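Local coordinates for putative tetR-family transcriptional regulatory protein (Streptomyces coelicolor, PDB 2DG8) that probably binds operator DNA through an N-terminal helix-turn-helix domain and regulates transcription as a dimer of the TetR family, at residues F64-V69 with W127-S131; E54-R58 with A119-L123; V71-L76 with D91-L96; Q146-L150 with A173-T178. One frame throughout, in Å; residues are numbered along the deposited sequence.

Interaction 1: residues F64-V69 with W127-S131; sequences FTDHIV and WMRRS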
loop_
_atom_site.group_PDB
_atom_site.type_symbol
_atom_site.label_atom_id
_atom_site.label_comp_id
_atom_site.label_asym_id
_atom_site.label_seq_id
_atom_site.Cartn_x
_atom_site.Cartn_y
_atom_site.Cartn_z
ATOM N N PHE A 64 15.667 5.137 -0.562
ATOM C CA PHE A 64 14.706 4.737 0.471
ATOM C C PHE A 64 14.533 3.219 0.402
ATOM O O PHE A 64 14.438 2.535 1.417
ATOM C CB PHE A 64 13.347 5.417 0.255
ATOM C CG PHE A 64 12.260 4.855 1.116
ATOM C CD1 PHE A 64 11.339 3.949 0.598
ATOM C CD2 PHE A 64 12.195 5.179 2.472
ATOM C CE1 PHE A 64 10.370 3.370 1.421
ATOM C CE2 PHE A 64 11.232 4.601 3.303
ATOM C CZ PHE A 64 10.319 3.696 2.773
ATOM N N THR A 65 14.513 2.708 -0.816
ATOM C CA THR A 65 14.375 1.281 -1.066
ATOM C C THR A 65 15.536 0.492 -0.450
ATOM O O THR A 65 15.322 -0.536 0.198
ATOM C CB THR A 65 14.260 1.042 -2.596
ATOM O OG1 THR A 65 12.888 0.760 -2.905
ATOM C CG2 THR A 65 15.171 -0.081 -3.078
ATOM N N ASP A 66 16.756 0.987 -0.629
ATOM C CA ASP A 66 17.945 0.335 -0.075
ATOM C C ASP A 66 17.828 0.241 1.443
ATOM O O ASP A 66 18.207 -0.759 2.055
ATOM C CB ASP A 66 19.206 1.139 -0.433
ATOM C CG ASP A 66 19.595 1.009 -1.901
ATOM O OD1 ASP A 66 20.441 1.805 -2.368
ATOM O OD2 ASP A 66 19.069 0.110 -2.589
ATOM N N HIS A 67 17.297 1.303 2.036
ATOM C CA HIS A 67 17.112 1.416 3.484
ATOM C C HIS A 67 16.190 0.349 4.083
ATOM O O HIS A 67 16.537 -0.292 5.077
ATOM C CB HIS A 67 16.578 2.823 3.808
ATOM C CG HIS A 67 15.930 2.936 5.152
ATOM N ND1 HIS A 67 16.644 2.909 6.332
ATOM C CD2 HIS A 67 14.628 3.070 5.502
ATOM C CE1 HIS A 67 15.809 3.022 7.349
ATOM N NE2 HIS A 67 14.580 3.121 6.874
ATOM N N ILE A 68 15.019 0.161 3.483
ATOM C CA ILE A 68 14.071 -0.828 3.981
ATOM C C ILE A 68 14.601 -2.238 3.748
ATOM O O ILE A 68 14.424 -3.124 4.591
ATOM C CB ILE A 68 12.687 -0.658 3.314
ATOM C CG1 ILE A 68 12.131 0.736 3.635
ATOM C CG2 ILE A 68 11.712 -1.701 3.845
ATOM C CD1 ILE A 68 11.859 0.972 5.120
ATOM N N VAL A 69 15.260 -2.442 2.610
ATOM C CA VAL A 69 15.840 -3.741 2.303
ATOM C C VAL A 69 16.849 -4.085 3.394
ATOM O O VAL A 69 16.960 -5.233 3.819
ATOM C CB VAL A 69 16.556 -3.722 0.934
ATOM C CG1 VAL A 69 17.502 -4.917 0.809
ATOM C CG2 VAL A 69 15.517 -3.761 -0.184
ATOM N N TRP A 127 12.745 -3.794 -5.598
ATOM C CA TRP A 127 12.595 -3.769 -4.143
ATOM C C TRP A 127 12.113 -5.161 -3.681
ATOM O O TRP A 127 12.695 -5.778 -2.791
ATOM C CB TRP A 127 11.571 -2.686 -3.743
ATOM C CG TRP A 127 11.445 -2.442 -2.260
ATOM C CD1 TRP A 127 12.157 -3.049 -1.265
ATOM C CD2 TRP A 127 10.531 -1.547 -1.606
ATOM N NE1 TRP A 127 11.745 -2.594 -0.033
ATOM C CE2 TRP A 127 10.745 -1.674 -0.211
ATOM C CE3 TRP A 127 9.552 -0.653 -2.063
ATOM C CZ2 TRP A 127 10.012 -0.942 0.735
ATOM C CZ3 TRP A 127 8.823 0.081 -1.125
ATOM C CH2 TRP A 127 9.059 -0.073 0.263
ATOM N N MET A 128 11.060 -5.661 -4.313
ATOM C CA MET A 128 10.525 -6.971 -3.953
ATOM C C MET A 128 11.556 -8.079 -4.142
ATOM O O MET A 128 11.605 -9.029 -3.365
ATOM C CB MET A 128 9.280 -7.287 -4.787
ATOM C CG MET A 128 8.085 -6.399 -4.488
ATOM S SD MET A 128 6.632 -6.898 -5.442
ATOM C CE MET A 128 6.957 -6.133 -7.001
ATOM N N ARG A 129 12.383 -7.949 -5.172
ATOM C CA ARG A 129 13.398 -8.948 -5.464
ATOM C C ARG A 129 14.471 -9.014 -4.382
ATOM O O ARG A 129 14.891 -10.094 -3.985
ATOM C CB ARG A 129 14.058 -8.654 -6.815
ATOM C CG ARG A 129 14.896 -9.801 -7.354
ATOM C CD ARG A 129 16.038 -9.277 -8.211
ATOM N NE ARG A 129 17.132 -8.810 -7.366
ATOM C CZ ARG A 129 18.077 -7.967 -7.762
ATOM N NH1 ARG A 129 18.065 -7.487 -8.999
ATOM N NH2 ARG A 129 19.036 -7.603 -6.922
ATOM N N ARG A 130 14.925 -7.857 -3.917
ATOM C CA ARG A 130 15.954 -7.813 -2.883
ATOM C C ARG A 130 15.402 -8.301 -1.540
ATOM O O ARG A 130 16.113 -8.932 -0.748
ATOM C CB ARG A 130 16.499 -6.391 -2.770
ATOM C CG ARG A 130 17.043 -5.873 -4.094
ATOM C CD ARG A 130 18.445 -5.320 -3.930
ATOM N NE ARG A 130 18.448 -4.032 -3.246
ATOM C CZ ARG A 130 19.487 -3.551 -2.570
ATOM N NH1 ARG A 130 19.405 -2.369 -1.983
ATOM N NH2 ARG A 130 20.603 -4.262 -2.464
ATOM N N SER A 131 14.132 -8.007 -1.288
ATOM C CA SER A 131 13.490 -8.460 -0.057
ATOM C C SER A 131 13.526 -9.987 -0.063
ATOM O O SER A 131 13.922 -10.624 0.917
ATOM C CB SER A 131 12.032 -7.997 -0.013
ATOM O OG SER A 131 11.942 -6.587 -0.019
#
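Trp127 lays its indole into a hollow formed by Phe64, Thr65, Ile68 and Val69, a knob-into-hole fit between two helix segments that run nearly parallel, their axes 9.9 Å apart at an angle of 21°. Ile68 CG2 meets the indole at its edge, 3.6 Å from Trp127 CZ2, while Val69 CG2 lies 3.6 Å from Trp127 CD1 of the five-membered ring. The aromatic pair is an offset edge-to-face one: Phe64 turns its edge toward the face of the six-membered ring of Trp127, with the planes at 83°. With CG anti to the backbone N (chi1 -173°), the tryptophan swings its large flat group into the interface. Over one indole face sits Thr65 OG1, 3.5 Å from Trp127 CD2; its small side chain leaves room for the indole plane close to the helix. A leucine in place of Trp127 lacks the indole, and Phe64 would probably lose its edge-to-face partner and a gap open beside Ile68 and Val69. The polar contact lies at the exposed side, where Asp66 OD2 and Arg130 NH1 form a 2.6 Å salt bridge; Val69 CG1 covers one face of the guanidinium. Helix 53-77 thus meets helix 121-135, while helix 101-116 closes on Phe64 through Leu106 and on Trp127 through Leu110, and helix 141-159 touches Ser131.

Interaction 2: residues E54-R58 with A119-L123; sequences EQLLR and AYREL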
loop_
_atom_site.group_PDB
_atom_site.type_symbol
_atom_site.label_atom_id
_atom_site.label_comp_id
_atom_site.label_asym_id
_atom_site.label_seq_id
_atom_site.Cartn_x
_atom_site.Cartn_y
_atom_site.Cartn_z
ATOM N N GLU A 54 12.917 12.976 -12.985
ATOM C CA GLU A 54 12.744 11.531 -13.016
ATOM C C GLU A 54 13.957 10.816 -12.438
ATOM O O GLU A 54 13.810 9.943 -11.590
ATOM C CB GLU A 54 12.494 11.025 -14.439
ATOM C CG GLU A 54 12.107 9.549 -14.454
ATOM C CD GLU A 54 11.931 8.979 -15.848
ATOM O OE1 GLU A 54 11.066 8.086 -16.015
ATOM O OE2 GLU A 54 12.659 9.409 -16.770
ATOM N N GLN A 55 15.154 11.169 -12.898
ATOM C CA GLN A 55 16.347 10.528 -12.364
ATOM C C GLN A 55 16.445 10.817 -10.864
ATOM O O GLN A 55 16.796 9.943 -10.074
ATOM C CB GLN A 55 17.605 11.050 -13.053
ATOM C CG GLN A 55 18.872 10.483 -12.442
ATOM C CD GLN A 55 20.119 11.097 -13.030
ATOM O OE1 GLN A 55 20.403 12.280 -12.825
ATOM N NE2 GLN A 55 20.869 10.300 -13.778
ATOM N N LEU A 56 16.145 12.055 -10.490
ATOM C CA LEU A 56 16.180 12.484 -9.091
ATOM C C LEU A 56 15.230 11.588 -8.287
ATOM O O LEU A 56 15.620 11.000 -7.277
ATOM C CB LEU A 56 15.749 13.962 -9.009
ATOM C CG LEU A 56 15.918 14.849 -7.766
ATOM C CD1 LEU A 56 14.625 14.890 -7.006
ATOM C CD2 LEU A 56 17.085 14.369 -6.886
ATOM N N LEU A 57 13.989 11.467 -8.751
ATOM C CA LEU A 57 13.009 10.635 -8.057
ATOM C C LEU A 57 13.413 9.166 -8.027
ATOM O O LEU A 57 13.231 8.478 -7.016
ATOM C CB LEU A 57 11.628 10.772 -8.699
ATOM C CG LEU A 57 10.908 12.106 -8.474
ATOM C CD1 LEU A 57 9.527 12.045 -9.086
ATOM C CD2 LEU A 57 10.812 12.400 -6.984
ATOM N N ARG A 58 13.966 8.680 -9.129
ATOM C CA ARG A 58 14.385 7.287 -9.188
ATOM C C ARG A 58 15.514 7.040 -8.199
ATOM O O ARG A 58 15.510 6.030 -7.489
ATOM C CB ARG A 58 14.828 6.915 -10.607
ATOM C CG ARG A 58 13.690 6.976 -11.636
ATOM C CD ARG A 58 14.180 6.694 -13.052
ATOM N NE ARG A 58 14.448 5.281 -13.287
ATOM C CZ ARG A 58 13.503 4.354 -13.436
ATOM N NH1 ARG A 58 12.219 4.689 -13.378
ATOM N NH2 ARG A 58 13.842 3.086 -13.645
ATOM N N ALA A 119 6.702 2.920 -15.392
ATOM C CA ALA A 119 8.157 2.981 -15.387
ATOM C C ALA A 119 8.704 2.811 -13.970
ATOM O O ALA A 119 9.753 2.192 -13.766
ATOM C CB ALA A 119 8.630 4.302 -15.969
ATOM N N TYR A 120 7.988 3.348 -12.985
ATOM C CA TYR A 120 8.456 3.241 -11.609
ATOM C C TYR A 120 8.275 1.862 -10.976
ATOM O O TYR A 120 8.756 1.621 -9.868
ATOM C CB TYR A 120 7.814 4.325 -10.737
ATOM C CG TYR A 120 8.401 5.702 -10.987
ATOM C CD1 TYR A 120 7.816 6.578 -11.900
ATOM C CD2 TYR A 120 9.568 6.113 -10.336
ATOM C CE1 TYR A 120 8.377 7.832 -12.163
ATOM C CE2 TYR A 120 10.140 7.367 -10.593
ATOM C CZ TYR A 120 9.537 8.217 -11.506
ATOM O OH TYR A 120 10.087 9.450 -11.765
ATOM N N ARG A 121 7.600 0.954 -11.682
ATOM C CA ARG A 121 7.410 -0.394 -11.166
ATOM C C ARG A 121 8.732 -1.151 -11.243
ATOM O O ARG A 121 8.872 -2.244 -10.685
ATOM C CB ARG A 121 6.306 -1.112 -11.939
ATOM C CG ARG A 121 4.951 -0.489 -11.671
ATOM C CD ARG A 121 3.822 -1.176 -12.396
ATOM N NE ARG A 121 2.628 -0.335 -12.379
ATOM C CZ ARG A 121 1.531 -0.576 -13.085
ATOM N NH1 ARG A 121 0.498 0.250 -13.003
ATOM N NH2 ARG A 121 1.468 -1.643 -13.875
ATOM N N GLU A 122 9.700 -0.563 -11.942
ATOM C CA GLU A 122 11.037 -1.150 -12.030
ATOM C C GLU A 122 11.625 -1.038 -10.626
ATOM O O GLU A 122 12.393 -1.892 -10.181
ATOM C CB GLU A 122 11.929 -0.352 -12.987
ATOM C CG GLU A 122 11.707 -0.629 -14.455
ATOM C CD GLU A 122 12.569 0.256 -15.339
ATOM O OE1 GLU A 122 13.784 0.372 -15.065
ATOM O OE2 GLU A 122 12.031 0.830 -16.308
ATOM N N LEU A 123 11.258 0.042 -9.942
ATOM C CA LEU A 123 11.721 0.292 -8.589
ATOM C C LEU A 123 11.089 -0.703 -7.624
ATOM O O LEU A 123 11.789 -1.360 -6.857
ATOM C CB LEU A 123 11.354 1.714 -8.157
ATOM C CG LEU A 123 12.497 2.715 -7.975
ATOM C CD1 LEU A 123 13.399 2.246 -6.842
ATOM C CD2 LEU A 123 13.278 2.855 -9.275
#
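The first turns of the long helix that leads out of the helix-turn-helix region meet the 3-10 turn at 119-120 and the residues that follow it in helix 121-135, with Arg58 and Tyr120 carrying most of the contact between the presumed DNA-binding end and the regulatory core. Arg58 runs its aliphatic part beside the ring, CG lying 3.7 Å from Tyr120 CE2, and then bends at chi3 (76°), which carries the guanidinium across toward residues 119-123. NH1 stands above one face of the tyrosine ring, displaced toward its rim; the separation is long, so any cation-pi attraction is weak at most. At the far end, NH2 of Arg58 makes a salt bridge of 3.1 Å with Glu122 OE1, the carboxylate turned 63° from the guanidinium plane. The carbonyl oxygen of Ala119 lies near that plane, 3.5 Å from Arg58 NH1, and Leu123 CD2 sits over a face of the same group. An arginine suits this half-buried place because its methylenes can pack on an aromatic ring while its charged end reaches the carboxylate of Glu122. Tyr120 extends its hydroxyl over the other helix: OH is 3.4 Å from Glu54 CG and 3.7 Å from Leu57 CB, so the phenol rests largely on hydrocarbon. Behind this surface, Leu56 packs on Ile14 of helix 10-25. Such a junction, a helix shared by both domains held against the core, is consistent with the TetR fold, in which core movements are relayed to the DNA-binding domain.

Interaction 3: residues V71-L76 with D91-L96; sequences VFDEHL and DLVHEL
Leu92 sets its CD1 methyl squarely over the centre of the Phe72 ring, 3.5 Å from the centroid and only 6° off the normal, a CH-pi contact. The same methyl lies 3.7 Å from Leu76 CD2, while its twin, CD2, meets Val71 CG1 at 3.9 Å. A branched leucine suits this spot because each methyl serves a different neighbour, and as a knob it fills the hole among Val71, Phe72, His75 and Leu76. Beside it, Leu96 CD1 touches Phe72 CE2 at 3.9 Å. The contact joins helices 53-77 and 82-98, successive helices of the TetR regulatory core, whose segments run roughly antiparallel at 141°. His75 lies flat beneath the backbone of Leu92, whose CA stands over the imidazole centre. Its ring is pinned by a bond from ND1 to Val71 O, 3.1 Å long and 166° at the hydrogen; that carbonyl also receives His75 N, from the opposite face of its plane. With an alanine in place of His75, ND1 is gone, and Val71 O would probably be left with the backbone N alone while a gap opens under Leu92 CA. Asp91 CB packs 3.5 Å from His75 CD2, while its carboxylate turns to a salt bridge with Arg167.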
loop_
_atom_site.group_PDB
_atom_site.type_symbol
_atom_site.label_atom_id
_atom_site.label_comp_id
_atom_site.label_asym_id
_atom_site.label_seq_id
_atom_site.Cartn_x
_atom_site.Cartn_y
_atom_site.Cartn_z
ATOM N N VAL A 71 16.642 -3.155 6.361
ATOM C CA VAL A 71 15.891 -3.461 7.572
ATOM C C VAL A 71 15.576 -4.951 7.564
ATOM O O VAL A 71 15.547 -5.592 8.614
ATOM C CB VAL A 71 14.580 -2.654 7.659
ATOM C CG1 VAL A 71 13.791 -3.083 8.884
ATOM C CG2 VAL A 71 14.895 -1.167 7.755
ATOM N N PHE A 72 15.340 -5.491 6.370
ATOM C CA PHE A 72 15.066 -6.911 6.219
ATOM C C PHE A 72 16.341 -7.660 6.599
ATOM O O PHE A 72 16.303 -8.652 7.327
ATOM C CB PHE A 72 14.685 -7.232 4.768
ATOM C CG PHE A 72 13.209 -7.085 4.476
ATOM C CD1 PHE A 72 12.464 -8.178 4.044
ATOM C CD2 PHE A 72 12.563 -5.868 4.659
ATOM C CE1 PHE A 72 11.092 -8.063 3.793
ATOM C CE2 PHE A 72 11.189 -5.737 4.410
ATOM C CZ PHE A 72 10.454 -6.837 3.980
ATOM N N ASP A 73 17.470 -7.160 6.108
ATOM C CA ASP A 73 18.763 -7.762 6.384
ATOM C C ASP A 73 19.060 -7.739 7.876
ATOM O O ASP A 73 19.541 -8.723 8.438
ATOM C CB ASP A 73 19.868 -7.010 5.653
ATOM C CG ASP A 73 21.218 -7.672 5.819
ATOM O OD1 ASP A 73 22.242 -7.022 5.522
ATOM O OD2 ASP A 73 21.248 -8.850 6.243
ATOM N N GLU A 74 18.774 -6.608 8.513
ATOM C CA GLU A 74 19.011 -6.469 9.943
ATOM C C GLU A 74 18.291 -7.556 10.749
ATOM O O GLU A 74 18.887 -8.186 11.626
ATOM C CB GLU A 74 18.543 -5.095 10.430
ATOM C CG GLU A 74 18.920 -4.800 11.883
ATOM C CD GLU A 74 18.239 -3.555 12.438
ATOM O OE1 GLU A 74 18.318 -2.483 11.797
ATOM O OE2 GLU A 74 17.629 -3.651 13.525
ATOM N N HIS A 75 17.010 -7.767 10.456
ATOM C CA HIS A 75 16.220 -8.763 11.170
ATOM C C HIS A 75 16.512 -10.193 10.761
ATOM O O HIS A 75 16.733 -11.053 11.615
ATOM C CB HIS A 75 14.718 -8.502 10.984
ATOM C CG HIS A 75 14.203 -7.356 11.792
ATOM N ND1 HIS A 75 14.338 -6.044 11.394
ATOM C CD2 HIS A 75 13.593 -7.323 13.001
ATOM C CE1 HIS A 75 13.835 -5.251 12.322
ATOM N NE2 HIS A 75 13.377 -6.001 13.308
ATOM N N LEU A 76 16.498 -10.441 9.456
ATOM C CA LEU A 76 16.719 -11.777 8.917
ATOM C C LEU A 76 18.165 -12.256 9.002
ATOM O O LEU A 76 18.423 -13.438 9.239
ATOM C CB LEU A 76 16.244 -11.838 7.462
ATOM C CG LEU A 76 14.738 -11.769 7.175
ATOM C CD1 LEU A 76 14.044 -13.020 7.710
ATOM C CD2 LEU A 76 14.148 -10.535 7.807
ATOM N N ASP A 91 8.977 -9.612 14.032
ATOM C CA ASP A 91 9.595 -8.385 14.514
ATOM C C ASP A 91 9.631 -7.364 13.391
ATOM O O ASP A 91 9.370 -6.177 13.595
ATOM C CB ASP A 91 11.032 -8.663 14.985
ATOM C CG ASP A 91 11.080 -9.515 16.229
ATOM O OD1 ASP A 91 12.165 -10.044 16.546
ATOM O OD2 ASP A 91 10.036 -9.650 16.896
ATOM N N LEU A 92 9.970 -7.842 12.201
ATOM C CA LEU A 92 10.067 -6.987 11.027
ATOM C C LEU A 92 8.708 -6.344 10.748
ATOM O O LEU A 92 8.616 -5.141 10.535
ATOM C CB LEU A 92 10.482 -7.820 9.818
ATOM C CG LEU A 92 11.425 -7.281 8.743
ATOM C CD1 LEU A 92 11.279 -8.168 7.513
ATOM C CD2 LEU A 92 11.113 -5.842 8.392
ATOM N N VAL A 93 7.661 -7.162 10.738
ATOM C CA VAL A 93 6.315 -6.680 10.468
ATOM C C VAL A 93 5.876 -5.599 11.443
ATOM O O VAL A 93 5.340 -4.574 11.027
ATOM C CB VAL A 93 5.285 -7.827 10.516
ATOM C CG1 VAL A 93 3.873 -7.255 10.629
ATOM C CG2 VAL A 93 5.404 -8.680 9.258
ATOM N N HIS A 94 6.088 -5.825 12.738
ATOM C CA HIS A 94 5.672 -4.826 13.713
ATOM C C HIS A 94 6.509 -3.549 13.649
ATOM O O HIS A 94 5.983 -2.440 13.760
ATOM C CB HIS A 94 5.663 -5.436 15.119
ATOM C CG HIS A 94 4.503 -6.361 15.349
ATOM N ND1 HIS A 94 3.638 -6.217 16.411
ATOM C CD2 HIS A 94 4.021 -7.388 14.611
ATOM C CE1 HIS A 94 2.669 -7.108 16.313
ATOM N NE2 HIS A 94 2.877 -7.832 15.229
ATOM N N GLU A 95 7.806 -3.693 13.432
ATOM C CA GLU A 95 8.648 -2.510 13.336
ATOM C C GLU A 95 8.252 -1.657 12.117
ATOM O O GLU A 95 8.105 -0.447 12.221
ATOM C CB GLU A 95 10.121 -2.910 13.233
ATOM C CG GLU A 95 11.058 -1.716 13.151
ATOM C CD GLU A 95 12.525 -2.110 13.121
ATOM O OE1 GLU A 95 12.912 -3.030 13.880
ATOM O OE2 GLU A 95 13.288 -1.485 12.355
ATOM N N LEU A 96 8.063 -2.295 10.968
ATOM C CA LEU A 96 7.703 -1.568 9.753
ATOM C C LEU A 96 6.323 -0.929 9.821
ATOM O O LEU A 96 6.079 0.080 9.172
ATOM C CB LEU A 96 7.731 -2.491 8.535
ATOM C CG LEU A 96 9.018 -3.171 8.061
ATOM C CD1 LEU A 96 8.641 -4.214 7.005
ATOM C CD2 LEU A 96 9.995 -2.148 7.491
#

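Interaction 4: residues Q146-L150 with A173-T178; sequences QLDAL and AIARIT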
loop_
_atom_site.group_PDB
_atom_site.type_symbol
_atom_site.label_atom_id
_atom_site.label_comp_id
_atom_site.label_asym_id
_atom_site.label_seq_id
_atom_site.Cartn_x
_atom_site.Cartn_y
_atom_site.Cartn_z
ATOM N N GLN A 146 5.626 -16.001 -1.305
ATOM C CA GLN A 146 4.337 -15.945 -0.620
ATOM C C GLN A 146 4.493 -15.144 0.682
ATOM O O GLN A 146 3.632 -14.334 1.040
ATOM C CB GLN A 146 3.836 -17.360 -0.301
ATOM C CG GLN A 146 3.730 -18.272 -1.520
ATOM C CD GLN A 146 3.377 -19.710 -1.161
ATOM O OE1 GLN A 146 3.785 -20.646 -1.853
ATOM N NE2 GLN A 146 2.606 -19.893 -0.091
ATOM N N LEU A 147 5.605 -15.370 1.374
ATOM C CA LEU A 147 5.878 -14.688 2.633
ATOM C C LEU A 147 6.049 -13.179 2.460
ATOM O O LEU A 147 5.571 -12.399 3.289
ATOM C CB LEU A 147 7.126 -15.289 3.293
ATOM C CG LEU A 147 7.530 -14.722 4.652
ATOM C CD1 LEU A 147 6.311 -14.666 5.591
ATOM C CD2 LEU A 147 8.644 -15.592 5.238
ATOM N N ASP A 148 6.718 -12.766 1.387
ATOM C CA ASP A 148 6.924 -11.337 1.135
ATOM C C ASP A 148 5.579 -10.642 0.958
ATOM O O ASP A 148 5.396 -9.511 1.406
ATOM C CB ASP A 148 7.774 -11.107 -0.121
ATOM C CG ASP A 148 8.377 -9.700 -0.170
ATOM O OD1 ASP A 148 8.583 -9.162 -1.283
ATOM O OD2 ASP A 148 8.656 -9.133 0.912
ATOM N N ALA A 149 4.633 -11.308 0.296
ATOM C CA ALA A 149 3.313 -10.721 0.102
ATOM C C ALA A 149 2.562 -10.649 1.433
ATOM O O ALA A 149 1.775 -9.723 1.658
ATOM C CB ALA A 149 2.507 -11.538 -0.905
ATOM N N LEU A 150 2.792 -11.629 2.308
ATOM C CA LEU A 150 2.128 -11.639 3.612
ATOM C C LEU A 150 2.679 -10.493 4.450
ATOM O O LEU A 150 1.920 -9.735 5.061
ATOM C CB LEU A 150 2.358 -12.971 4.345
ATOM C CG LEU A 150 1.744 -13.092 5.747
ATOM C CD1 LEU A 150 0.223 -12.956 5.649
ATOM C CD2 LEU A 150 2.117 -14.438 6.378
ATOM N N ALA A 173 0.235 -16.360 11.287
ATOM C CA ALA A 173 0.111 -16.244 9.829
ATOM C C ALA A 173 1.449 -16.615 9.205
ATOM O O ALA A 173 1.519 -17.333 8.205
ATOM C CB ALA A 173 -0.277 -14.818 9.434
ATOM N N ILE A 174 2.519 -16.120 9.808
ATOM C CA ILE A 174 3.847 -16.415 9.313
ATOM C C ILE A 174 4.102 -17.918 9.386
ATOM O O ILE A 174 4.553 -18.521 8.409
ATOM C CB ILE A 174 4.901 -15.633 10.123
ATOM C CG1 ILE A 174 4.758 -14.136 9.809
ATOM C CG2 ILE A 174 6.294 -16.135 9.798
ATOM C CD1 ILE A 174 5.408 -13.205 10.810
ATOM N N ALA A 175 3.791 -18.531 10.527
ATOM C CA ALA A 175 4.002 -19.968 10.675
ATOM C C ALA A 175 3.220 -20.725 9.614
ATOM O O ALA A 175 3.736 -21.654 9.001
ATOM C CB ALA A 175 3.579 -20.438 12.077
ATOM N N ARG A 176 1.975 -20.321 9.388
ATOM C CA ARG A 176 1.143 -20.978 8.387
ATOM C C ARG A 176 1.675 -20.837 6.947
ATOM O O ARG A 176 1.808 -21.836 6.236
ATOM C CB ARG A 176 -0.305 -20.470 8.525
ATOM C CG ARG A 176 -1.079 -21.276 9.582
ATOM C CD ARG A 176 -2.145 -20.521 10.392
ATOM N NE ARG A 176 -3.381 -20.257 9.670
ATOM C CZ ARG A 176 -4.585 -20.185 10.239
ATOM N NH1 ARG A 176 -5.656 -19.932 9.499
ATOM N NH2 ARG A 176 -4.731 -20.388 11.540
ATOM N N ILE A 177 2.019 -19.616 6.529
ATOM C CA ILE A 177 2.535 -19.384 5.175
ATOM C C ILE A 177 3.870 -20.117 4.932
ATOM O O ILE A 177 4.156 -20.541 3.818
ATOM C CB ILE A 177 2.732 -17.866 4.896
ATOM C CG1 ILE A 177 2.564 -17.567 3.406
ATOM C CG2 ILE A 177 4.132 -17.429 5.312
ATOM C CD1 ILE A 177 1.148 -17.652 2.911
ATOM N N THR A 178 4.677 -20.275 5.976
ATOM C CA THR A 178 5.960 -20.954 5.842
ATOM C C THR A 178 5.881 -22.452 6.180
ATOM O O THR A 178 6.882 -23.077 6.539
ATOM C CB THR A 178 7.037 -20.289 6.729
ATOM O OG1 THR A 178 6.606 -20.304 8.092
ATOM C CG2 THR A 178 7.271 -18.838 6.298
#
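Leu147 and Leu150 both hold CG anti to the backbone N (chi1 of both near 180°), which carries their branched ends across to helix 167-177, where Ile177 has CG1 roughly anti to the backbone N, which leaves CG2 between the backbone N and the carbonyl carbon. These helices belong to the TetR regulatory core, and in this family the last two helices of the core commonly build the dimer interface; here Ala173 packs on Gln146 of the second subunit, and Arg176 bonds to Thr143 and Ile177 of that chain. The two segments run antiparallel within the subunit, 160° apart in direction. Ile177 lies at the centre of the contact. Its CG2 comes to 3.5 Å from Leu147 CD1 and 3.8 Å from Leu150 CD2, while CG1 lies 3.9 Å from Gln146 CB. Beta-branching lets one residue offer a methyl to the leucines and its longer arm to the glutamine. Leu150 pushes CD2 past Ile177 to the backbone of residue 173, touching Ala173 O at 3.5 Å; the small side chain of Ala173 admits it, its CB 3.9 Å away. Farther along, Thr178 closes the interface as the helix ends: CG2 packs on Leu147 CD2, while OG1 is hydrogen-bonded with Arg86 NE of helix 82-98. Thr178 OG1 also donates to Ile174 O at 2.7 Å, tilted 33° from the carbonyl plane, and the same oxygen accepts Thr178 N.

Helix 53-77 links interactions 2, 1 and 3 in that order along its length. Interactions 1 and 2 also share helix 121-135, their centres 14 Å apart, and touch where Thr65 packs on Leu123. Interaction 3 joins helix 82-98 to the far part of the long helix and meets interaction 1 through Phe72 on Ser131; the centres of interactions 2 and 3 are 24 Å apart. Interaction 4 comes last along the chain and reaches both interactions 1 and 3 through Asp148. The packing is thus continuous, so the helix-turn-helix end, presumed to bind DNA, and the dimer-facing helices are joined through helix 53-77, as in other TetR-family regulators.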